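Local coordinates for protein Asp/Glu-specific dipeptidyl-peptidase (Flavobacterium psychrophilum, PDB 5JXF) that removes dipeptides from the N-terminus of oligopeptides as a serine peptidase of family S46, with strict specificity for Asp or Glu at P1, at residues Phe104-Leu118 with Lys326-Tyr338. Numbering follows the deposited sequence.
Sequences FDAIQNHSSVDHDYL and KDNAIKIQYASKY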
ATOM      1  N   PHE A 104      -3.841 -22.601  16.091  1.00 47.09           N
ATOM      2  CA  PHE A 104      -2.833 -21.759  16.766  1.00 46.78           C
ATOM      3  C   PHE A 104      -2.824 -21.937  18.289  1.00 54.65           C
ATOM      4  O   PHE A 104      -1.775 -22.182  18.893  1.00 55.00           O
ATOM      5  CB  PHE A 104      -3.079 -20.293  16.405  1.00 56.30           C
ATOM      6  CG  PHE A 104      -1.878 -19.384  16.602  1.00 57.86           C
ATOM      7  CD1 PHE A 104      -0.815 -19.411  15.718  1.00 57.98           C
ATOM      8  CD2 PHE A 104      -1.844 -18.472  17.650  1.00 60.15           C
ATOM      9  CE1 PHE A 104       0.272 -18.567  15.893  1.00 62.34           C
ATOM     10  CE2 PHE A 104      -0.758 -17.623  17.826  1.00 62.09           C
ATOM     11  CZ  PHE A 104       0.298 -17.675  16.950  1.00 59.96           C
ATOM     12  N   ASP A 105      -3.998 -21.839  18.903  1.00 53.26           N
ATOM     13  CA  ASP A 105      -4.101 -21.961  20.350  1.00 63.01           C
ATOM     14  C   ASP A 105      -3.571 -23.320  20.819  1.00 50.14           C
ATOM     15  O   ASP A 105      -2.879 -23.400  21.835  1.00 52.67           O
ATOM     16  CB  ASP A 105      -5.549 -21.757  20.811  1.00 74.18           C
ATOM     17  CG  ASP A 105      -5.679 -21.724  22.327  1.00 84.74           C
ATOM     18  OD1 ASP A 105      -5.142 -20.769  22.939  1.00 95.77           O
ATOM     19  OD2 ASP A 105      -6.306 -22.640  22.907  1.00 85.68           O
ATOM     20  N   ALA A 106      -3.871 -24.373  20.064  1.00 51.53           N
ATOM     21  CA  ALA A 106      -3.299 -25.694  20.316  1.00 52.25           C
ATOM     22  C   ALA A 106      -1.772 -25.725  20.107  1.00 52.75           C
ATOM     23  O   ALA A 106      -1.035 -26.331  20.884  1.00 54.99           O
ATOM     24  CB  ALA A 106      -3.967 -26.727  19.426  1.00 44.59           C
ATOM     25  N   ILE A 107      -1.290 -25.090  19.050  1.00 51.16           N
ATOM     26  CA  ILE A 107       0.152 -25.038  18.831  1.00 51.89           C
ATOM     27  C   ILE A 107       0.868 -24.272  19.953  1.00 51.36           C
ATOM     28  O   ILE A 107       1.873 -24.755  20.495  1.00 54.05           O
ATOM     29  CB  ILE A 107       0.485 -24.402  17.469  1.00 54.35           C
ATOM     30  CG1 ILE A 107      -0.012 -25.304  16.349  1.00 54.86           C
ATOM     31  CG2 ILE A 107       1.978 -24.199  17.330  1.00 54.55           C
ATOM     32  CD1 ILE A 107      -0.403 -24.567  15.126  1.00 46.26           C
ATOM     33  N   GLN A 108       0.349 -23.090  20.301  1.00 52.50           N
ATOM     34  CA  GLN A 108       0.947 -22.266  21.361  1.00 59.42           C
ATOM     35  C   GLN A 108       0.924 -23.028  22.655  1.00 63.56           C
ATOM     36  O   GLN A 108       1.855 -22.951  23.455  1.00 64.53           O
ATOM     37  CB  GLN A 108       0.198 -20.937  21.549  1.00 66.38           C
ATOM     38  CG  GLN A 108       0.810 -20.002  22.615  1.00 68.25           C
ATOM     39  CD  GLN A 108       0.206 -20.171  24.018  1.00 68.95           C
ATOM     40  OE1 GLN A 108      -0.828 -20.828  24.202  1.00 61.53           O
ATOM     41  NE2 GLN A 108       0.851 -19.563  25.011  1.00 66.04           N
ATOM     42  N   ASN A 109      -0.166 -23.762  22.858  1.00 67.18           N
ATOM     43  CA  ASN A 109      -0.314 -24.530  24.074  1.00 72.89           C
ATOM     44  C   ASN A 109       0.753 -25.629  24.172  1.00 66.98           C
ATOM     45  O   ASN A 109       1.211 -25.890  25.286  1.00 68.66           O
ATOM     46  CB  ASN A 109      -1.717 -25.132  24.195  1.00 75.09           C
ATOM     47  CG  ASN A 109      -1.957 -25.769  25.558  1.00 85.01           C
ATOM     48  OD1 ASN A 109      -1.635 -25.186  26.601  1.00 86.97           O
ATOM     49  ND2 ASN A 109      -2.531 -26.968  25.557  1.00 90.83           N
ATOM     50  N   HIS A 110       1.193 -26.271  23.076  1.00 59.61           N
ATOM     51  CA  HIS A 110       2.302 -27.190  23.356  1.00 67.38           C
ATOM     52  C   HIS A 110       3.654 -26.584  22.976  1.00 71.94           C
ATOM     53  O   HIS A 110       4.618 -27.321  22.787  1.00 77.66           O
ATOM     54  CB  HIS A 110       2.218 -28.582  22.692  1.00 71.30           C
ATOM     55  CG  HIS A 110       0.860 -29.224  22.737  1.00 75.34           C
ATOM     56  ND1 HIS A 110       0.711 -30.590  22.904  1.00 76.72           N
ATOM     57  CD2 HIS A 110      -0.347 -28.766  22.387  1.00 73.56           C
ATOM     58  CE1 HIS A 110      -0.570 -30.898  22.816  1.00 73.08           C
ATOM     59  NE2 HIS A 110      -1.233 -29.824  22.438  1.00 74.21           N
ATOM     60  N   SER A 111       3.750 -25.271  22.834  1.00 69.54           N
ATOM     61  CA  SER A 111       5.062 -24.702  22.547  1.00 74.82           C
ATOM     62  C   SER A 111       5.745 -24.258  23.837  1.00 77.44           C
ATOM     63  O   SER A 111       5.092 -24.002  24.850  1.00 70.16           O
ATOM     64  CB  SER A 111       4.935 -23.538  21.568  1.00 74.63           C
ATOM     65  OG  SER A 111       4.459 -24.010  20.320  1.00 74.45           O
ATOM     66  N   SER A 112       7.071 -24.200  23.789  1.00 82.00           N
ATOM     67  CA  SER A 112       7.897 -23.732  24.897  1.00 81.74           C
ATOM     68  C   SER A 112       9.219 -23.231  24.313  1.00 81.84           C
ATOM     69  O   SER A 112       9.340 -23.081  23.099  1.00 76.36           O
ATOM     70  CB  SER A 112       8.136 -24.842  25.923  1.00 80.01           C
ATOM     71  OG  SER A 112       8.910 -25.884  25.364  1.00 76.47           O
ATOM     72  N   VAL A 113      10.208 -22.983  25.164  1.00 81.65           N
ATOM     73  CA  VAL A 113      11.486 -22.464  24.683  1.00 92.43           C
ATOM     74  C   VAL A 113      12.313 -23.550  23.982  1.00 93.93           C
ATOM     75  O   VAL A 113      13.049 -23.275  23.036  1.00 98.51           O
ATOM     76  CB  VAL A 113      12.309 -21.847  25.831  1.00 96.17           C
ATOM     77  CG1 VAL A 113      11.747 -20.481  26.202  1.00 95.60           C
ATOM     78  CG2 VAL A 113      12.330 -22.776  27.041  1.00 99.12           C
ATOM     79  N   ASP A 114      12.162 -24.790  24.435  1.00 93.35           N
ATOM     80  CA  ASP A 114      12.980 -25.883  23.928  1.00 92.76           C
ATOM     81  C   ASP A 114      12.243 -26.554  22.759  1.00 90.51           C
ATOM     82  O   ASP A 114      12.860 -27.097  21.840  1.00 99.28           O
ATOM     83  CB  ASP A 114      13.311 -26.853  25.079  1.00102.44           C
ATOM     84  CG  ASP A 114      14.125 -28.082  24.642  1.00110.62           C
ATOM     85  OD1 ASP A 114      14.113 -28.460  23.458  1.00112.55           O
ATOM     86  OD2 ASP A 114      14.844 -28.652  25.504  1.00111.72           O
ATOM     87  N   HIS A 115      10.919 -26.477  22.784  1.00 80.86           N
ATOM     88  CA  HIS A 115      10.089 -26.979  21.697  1.00 80.89           C
ATOM     89  C   HIS A 115       9.127 -25.927  21.132  1.00 80.07           C
ATOM     90  O   HIS A 115       7.907 -26.031  21.301  1.00 78.63           O
ATOM     91  CB  HIS A 115       9.317 -28.193  22.184  1.00 83.66           C
ATOM     92  CG  HIS A 115      10.210 -29.322  22.558  1.00 90.68           C
ATOM     93  ND1 HIS A 115      11.109 -29.866  21.667  1.00 97.29           N
ATOM     94  CD2 HIS A 115      10.395 -29.970  23.730  1.00 90.27           C
ATOM     95  CE1 HIS A 115      11.795 -30.820  22.270  1.00 97.60           C
ATOM     96  NE2 HIS A 115      11.378 -30.906  23.520  1.00 96.01           N
ATOM     97  N   ASP A 116       9.684 -24.951  20.416  1.00 78.70           N
ATOM     98  CA  ASP A 116       8.930 -23.810  19.891  1.00 71.23           C
ATOM     99  C   ASP A 116       8.225 -24.147  18.576  1.00 67.86           C
ATOM    100  O   ASP A 116       8.697 -23.781  17.502  1.00 69.43           O
ATOM    101  CB  ASP A 116       9.872 -22.610  19.709  1.00 74.94           C
ATOM    102  CG  ASP A 116       9.131 -21.303  19.468  1.00 78.13           C
ATOM    103  OD1 ASP A 116       7.886 -21.314  19.511  1.00 75.51           O
ATOM    104  OD2 ASP A 116       9.802 -20.257  19.270  1.00 80.64           O
ATOM    105  N   TYR A 117       7.086 -24.833  18.675  1.00 61.33           N
ATOM    106  CA  TYR A 117       6.305 -25.224  17.504  1.00 63.58           C
ATOM    107  C   TYR A 117       5.680 -24.032  16.801  1.00 65.18           C
ATOM    108  O   TYR A 117       5.435 -24.087  15.598  1.00 70.09           O
ATOM    109  CB  TYR A 117       5.203 -26.220  17.888  1.00 61.88           C
ATOM    110  CG  TYR A 117       5.741 -27.482  18.508  1.00 70.12           C
ATOM    111  CD1 TYR A 117       6.589 -28.313  17.793  1.00 71.27           C
ATOM    112  CD2 TYR A 117       5.400 -27.846  19.804  1.00 74.09           C
ATOM    113  CE1 TYR A 117       7.094 -29.468  18.345  1.00 74.69           C
ATOM    114  CE2 TYR A 117       5.901 -29.009  20.370  1.00 77.74           C
ATOM    115  CZ  TYR A 117       6.750 -29.816  19.631  1.00 76.02           C
ATOM    116  OH  TYR A 117       7.260 -30.973  20.175  1.00 75.53           O
ATOM    117  N   LEU A 118       5.390 -22.975  17.557  1.00 61.94           N
ATOM    118  CA  LEU A 118       4.961 -21.712  16.966  1.00 64.29           C
ATOM    119  C   LEU A 118       5.967 -21.309  15.878  1.00 66.28           C
ATOM    120  O   LEU A 118       5.598 -21.097  14.729  1.00 70.99           O
ATOM    121  CB  LEU A 118       4.835 -20.612  18.034  1.00 65.35           C
ATOM    122  CG  LEU A 118       3.625 -20.713  18.982  1.00 67.93           C
ATOM    123  CD1 LEU A 118       3.768 -19.815  20.206  1.00 70.24           C
ATOM    124  CD2 LEU A 118       2.338 -20.379  18.243  1.00 66.82           C
ATOM    125  N   LYS A 326      10.859  -8.181  21.697  1.00 76.87           N
ATOM    126  CA  LYS A 326      12.106  -8.104  22.459  1.00 85.04           C
ATOM    127  C   LYS A 326      12.385  -9.346  23.315  1.00 83.97           C
ATOM    128  O   LYS A 326      13.406  -9.409  24.002  1.00 80.26           O
ATOM    129  CB  LYS A 326      12.090  -6.863  23.358  1.00 88.37           C
ATOM    130  CG  LYS A 326      11.968  -5.548  22.602  1.00 91.93           C
ATOM    131  CD  LYS A 326      11.995  -4.356  23.554  1.00 98.07           C
ATOM    132  CE  LYS A 326      11.436  -3.100  22.897  1.00101.67           C
ATOM    133  NZ  LYS A 326      11.662  -3.096  21.420  1.00104.55           N
ATOM    134  N   ASP A 327      11.478 -10.322  23.270  1.00 82.86           N
ATOM    135  CA  ASP A 327      11.576 -11.527  24.094  1.00 81.79           C
ATOM    136  C   ASP A 327      10.693 -12.633  23.517  1.00 80.47           C
ATOM    137  O   ASP A 327       9.467 -12.491  23.476  1.00 83.10           O
ATOM    138  CB  ASP A 327      11.170 -11.218  25.547  1.00 87.86           C
ATOM    139  CG  ASP A 327      11.553 -12.328  26.530  1.00 90.99           C
ATOM    140  OD1 ASP A 327      11.664 -13.506  26.125  1.00 90.76           O
ATOM    141  OD2 ASP A 327      11.749 -12.013  27.726  1.00 95.41           O
ATOM    142  N   ASN A 328      11.312 -13.730  23.078  1.00 69.60           N
ATOM    143  CA  ASN A 328      10.569 -14.850  22.498  1.00 69.75           C
ATOM    144  C   ASN A 328       9.694 -15.571  23.531  1.00 70.98           C
ATOM    145  O   ASN A 328       8.595 -16.035  23.213  1.00 66.09           O
ATOM    146  CB  ASN A 328      11.528 -15.853  21.845  1.00 68.77           C
ATOM    147  CG  ASN A 328      10.812 -16.839  20.926  1.00 76.83           C
ATOM    148  OD1 ASN A 328       9.915 -16.467  20.163  1.00 78.00           O
ATOM    149  ND2 ASN A 328      11.207 -18.104  21.001  1.00 77.37           N
ATOM    150  N   ALA A 329      10.195 -15.667  24.761  1.00 74.00           N
ATOM    151  CA  ALA A 329       9.476 -16.339  25.841  1.00 78.65           C
ATOM    152  C   ALA A 329       8.148 -15.636  26.133  1.00 75.75           C
ATOM    153  O   ALA A 329       7.131 -16.287  26.417  1.00 74.00           O
ATOM    154  CB  ALA A 329      10.341 -16.398  27.094  1.00 79.70           C
ATOM    155  N   ILE A 330       8.171 -14.306  26.055  1.00 68.94           N
ATOM    156  CA  ILE A 330       6.975 -13.483  26.195  1.00 70.42           C
ATOM    157  C   ILE A 330       6.118 -13.601  24.928  1.00 70.30           C
ATOM    158  O   ILE A 330       4.886 -13.543  24.990  1.00 73.46           O
ATOM    159  CB  ILE A 330       7.343 -12.002  26.481  1.00 77.94           C
ATOM    160  CG1 ILE A 330       8.014 -11.879  27.850  1.00 76.95           C
ATOM    161  CG2 ILE A 330       6.120 -11.098  26.428  1.00 72.24           C
ATOM    162  CD1 ILE A 330       8.252 -10.455  28.296  1.00 73.13           C
ATOM    163  N   LYS A 331       6.767 -13.802  23.783  1.00 69.09           N
ATOM    164  CA  LYS A 331       6.038 -14.047  22.539  1.00 71.15           C
ATOM    165  C   LYS A 331       5.281 -15.386  22.558  1.00 67.08           C
ATOM    166  O   LYS A 331       4.190 -15.495  22.000  1.00 60.60           O
ATOM    167  CB  LYS A 331       6.982 -14.006  21.334  1.00 70.55           C
ATOM    168  CG  LYS A 331       6.250 -13.943  20.000  1.00 69.38           C
ATOM    169  CD  LYS A 331       7.188 -14.053  18.808  1.00 69.58           C
ATOM    170  CE  LYS A 331       6.446 -13.722  17.523  1.00 71.05           C
ATOM    171  NZ  LYS A 331       7.308 -13.869  16.316  1.00 70.38           N
ATOM    172  N   ILE A 332       5.861 -16.404  23.185  1.00 63.92           N
ATOM    173  CA  ILE A 332       5.196 -17.703  23.284  1.00 65.48           C
ATOM    174  C   ILE A 332       4.010 -17.602  24.253  1.00 64.11           C
ATOM    175  O   ILE A 332       2.979 -18.248  24.067  1.00 67.46           O
ATOM    176  CB  ILE A 332       6.172 -18.808  23.752  1.00 67.50           C
ATOM    177  CG1 ILE A 332       7.265 -19.033  22.714  1.00 70.48           C
ATOM    178  CG2 ILE A 332       5.440 -20.116  24.010  1.00 78.06           C
ATOM    179  CD1 ILE A 332       8.223 -20.125  23.092  1.00 69.67           C
ATOM    180  N   GLN A 333       4.169 -16.774  25.280  1.00 64.99           N
ATOM    181  CA  GLN A 333       3.104 -16.497  26.232  1.00 71.82           C
ATOM    182  C   GLN A 333       1.917 -15.773  25.604  1.00 70.09           C
ATOM    183  O   GLN A 333       0.754 -16.075  25.915  1.00 66.18           O
ATOM    184  CB  GLN A 333       3.632 -15.659  27.393  1.00 74.60           C
ATOM    185  CG  GLN A 333       4.376 -16.433  28.450  1.00 76.01           C
ATOM    186  CD  GLN A 333       4.678 -15.579  29.660  1.00 80.34           C
ATOM    187  OE1 GLN A 333       5.057 -14.411  29.534  1.00 81.30           O
ATOM    188  NE2 GLN A 333       4.502 -16.154  30.845  1.00 79.80           N
ATOM    189  N   TYR A 334       2.208 -14.811  24.729  1.00 64.34           N
ATOM    190  CA  TYR A 334       1.178 -13.875  24.301  1.00 65.38           C
ATOM    191  C   TYR A 334       0.698 -14.083  22.875  1.00 64.32           C
ATOM    192  O   TYR A 334      -0.250 -13.419  22.448  1.00 65.26           O
ATOM    193  CB  TYR A 334       1.674 -12.432  24.482  1.00 67.08           C
ATOM    194  CG  TYR A 334       1.450 -11.926  25.884  1.00 69.45           C
ATOM    195  CD1 TYR A 334       2.350 -12.217  26.904  1.00 74.75           C
ATOM    196  CD2 TYR A 334       0.322 -11.183  26.199  1.00 66.47           C
ATOM    197  CE1 TYR A 334       2.137 -11.770  28.202  1.00 72.79           C
ATOM    198  CE2 TYR A 334       0.103 -10.728  27.492  1.00 69.90           C
ATOM    199  CZ  TYR A 334       1.011 -11.027  28.485  1.00 72.15           C
ATOM    200  OH  TYR A 334       0.780 -10.584  29.762  1.00 82.42           O
ATOM    201  N   ALA A 335       1.327 -15.015  22.162  1.00 60.12           N
ATOM    202  CA  ALA A 335       1.068 -15.224  20.739  1.00 60.30           C
ATOM    203  C   ALA A 335      -0.416 -15.326  20.441  1.00 60.00           C
ATOM    204  O   ALA A 335      -0.961 -14.543  19.657  1.00 56.52           O
ATOM    205  CB  ALA A 335       1.783 -16.478  20.251  1.00 61.37           C
ATOM    206  N   SER A 336      -1.070 -16.276  21.099  1.00 64.23           N
ATOM    207  CA  SER A 336      -2.477 -16.540  20.851  1.00 62.63           C
ATOM    208  C   SER A 336      -3.338 -15.397  21.347  1.00 60.12           C
ATOM    209  O   SER A 336      -4.253 -14.952  20.658  1.00 57.86           O
ATOM    210  CB  SER A 336      -2.902 -17.847  21.521  1.00 68.43           C
ATOM    211  OG  SER A 336      -4.244 -18.144  21.210  1.00 80.24           O
ATOM    212  N   LYS A 337      -3.044 -14.923  22.551  1.00 64.80           N
ATOM    213  CA  LYS A 337      -3.828 -13.837  23.129  1.00 66.13           C
ATOM    214  C   LYS A 337      -3.691 -12.548  22.315  1.00 56.71           C
ATOM    215  O   LYS A 337      -4.663 -11.814  22.168  1.00 54.47           O
ATOM    216  CB  LYS A 337      -3.428 -13.589  24.589  1.00 69.93           C
ATOM    217  CG  LYS A 337      -3.657 -14.789  25.504  1.00 66.92           C
ATOM    218  CD  LYS A 337      -3.369 -14.430  26.956  1.00 70.04           C
ATOM    219  CE  LYS A 337      -1.930 -13.990  27.144  1.00 66.30           C
ATOM    220  NZ  LYS A 337      -1.564 -13.779  28.578  1.00 62.55           N
ATOM    221  N   TYR A 338      -2.499 -12.278  21.778  1.00 57.82           N
ATOM    222  CA  TYR A 338      -2.289 -11.087  20.946  1.00 55.01           C
ATOM    223  C   TYR A 338      -3.048 -11.183  19.616  1.00 52.40           C
ATOM    224  O   TYR A 338      -3.767 -10.254  19.242  1.00 55.32           O
ATOM    225  CB  TYR A 338      -0.793 -10.863  20.681  1.00 58.47           C
ATOM    226  CG  TYR A 338      -0.486  -9.635  19.843  1.00 63.89           C
ATOM    227  CD1 TYR A 338      -0.517  -9.687  18.452  1.00 63.51           C
ATOM    228  CD2 TYR A 338      -0.157  -8.424  20.443  1.00 65.43           C
ATOM    229  CE1 TYR A 338      -0.228  -8.570  17.688  1.00 61.63           C
ATOM    230  CE2 TYR A 338       0.135  -7.295  19.681  1.00 62.01           C
ATOM    231  CZ  TYR A 338       0.088  -7.376  18.308  1.00 61.47           C
ATOM    232  OH  TYR A 338       0.373  -6.269  17.547  1.00 61.94           O
TER
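Asp105 and Gln108, near the end of helix 100-109, face Ser336 and Ile332 of helix 328-357; the two short segments run almost antiparallel (165°), their axes 9.2 Å apart. The pair packs the chymotrypsin-like peptidase domain of this S46 enzyme, through the helix bearing His101, against its helical domain. His101 is the probable charge-relay histidine, and its side chain is about 5 Å from that of Phe104.

Phe104 presents its ring edge to the neighbouring helix: CE2 lies 3.7 Å from Ala335 CB, with Ala335 C and Ser336 CA close to the ring plane. Leu118 sits over one face of that ring through CD2 and sends its other methyl, CD1, against Ala335 CB.

One turn on from Phe104, Gln108 reaches across to a backbone carbonyl. Its chain leaves with CG anti to the backbone N and then bends at chi2 (-93°), which brings NE2 within 2.7 Å of Ile332 O. The bond is nearly straight, and the acceptor lies in the plane of the Gln108 amide. NE2 has a second, weak bond to Asp457.

Ile332 packs against the turn that follows helix 100-109. Its CG2 approaches Ser111, while CD1 pushes as close as 3.2 Å to Ser112 O and also touches the Asp116 carboxylate. Ser111 OG braces this turn from within, donating to Ile107 O and accepting from Leu118 N. Beyond Ile332, Val113 CG1 makes a looser contact with Ala329 CB.

Polar pairs close both ends of the contact. At one, Ser336 OG donates to the anti lone pair of Asp105 OD1 over a long 3.3 Å. At the other, Asp116 OD2, also bonded to Thr119, receives Asn328 ND2 at 3.1 Å, the amide approaching from 43° above the carboxylate plane.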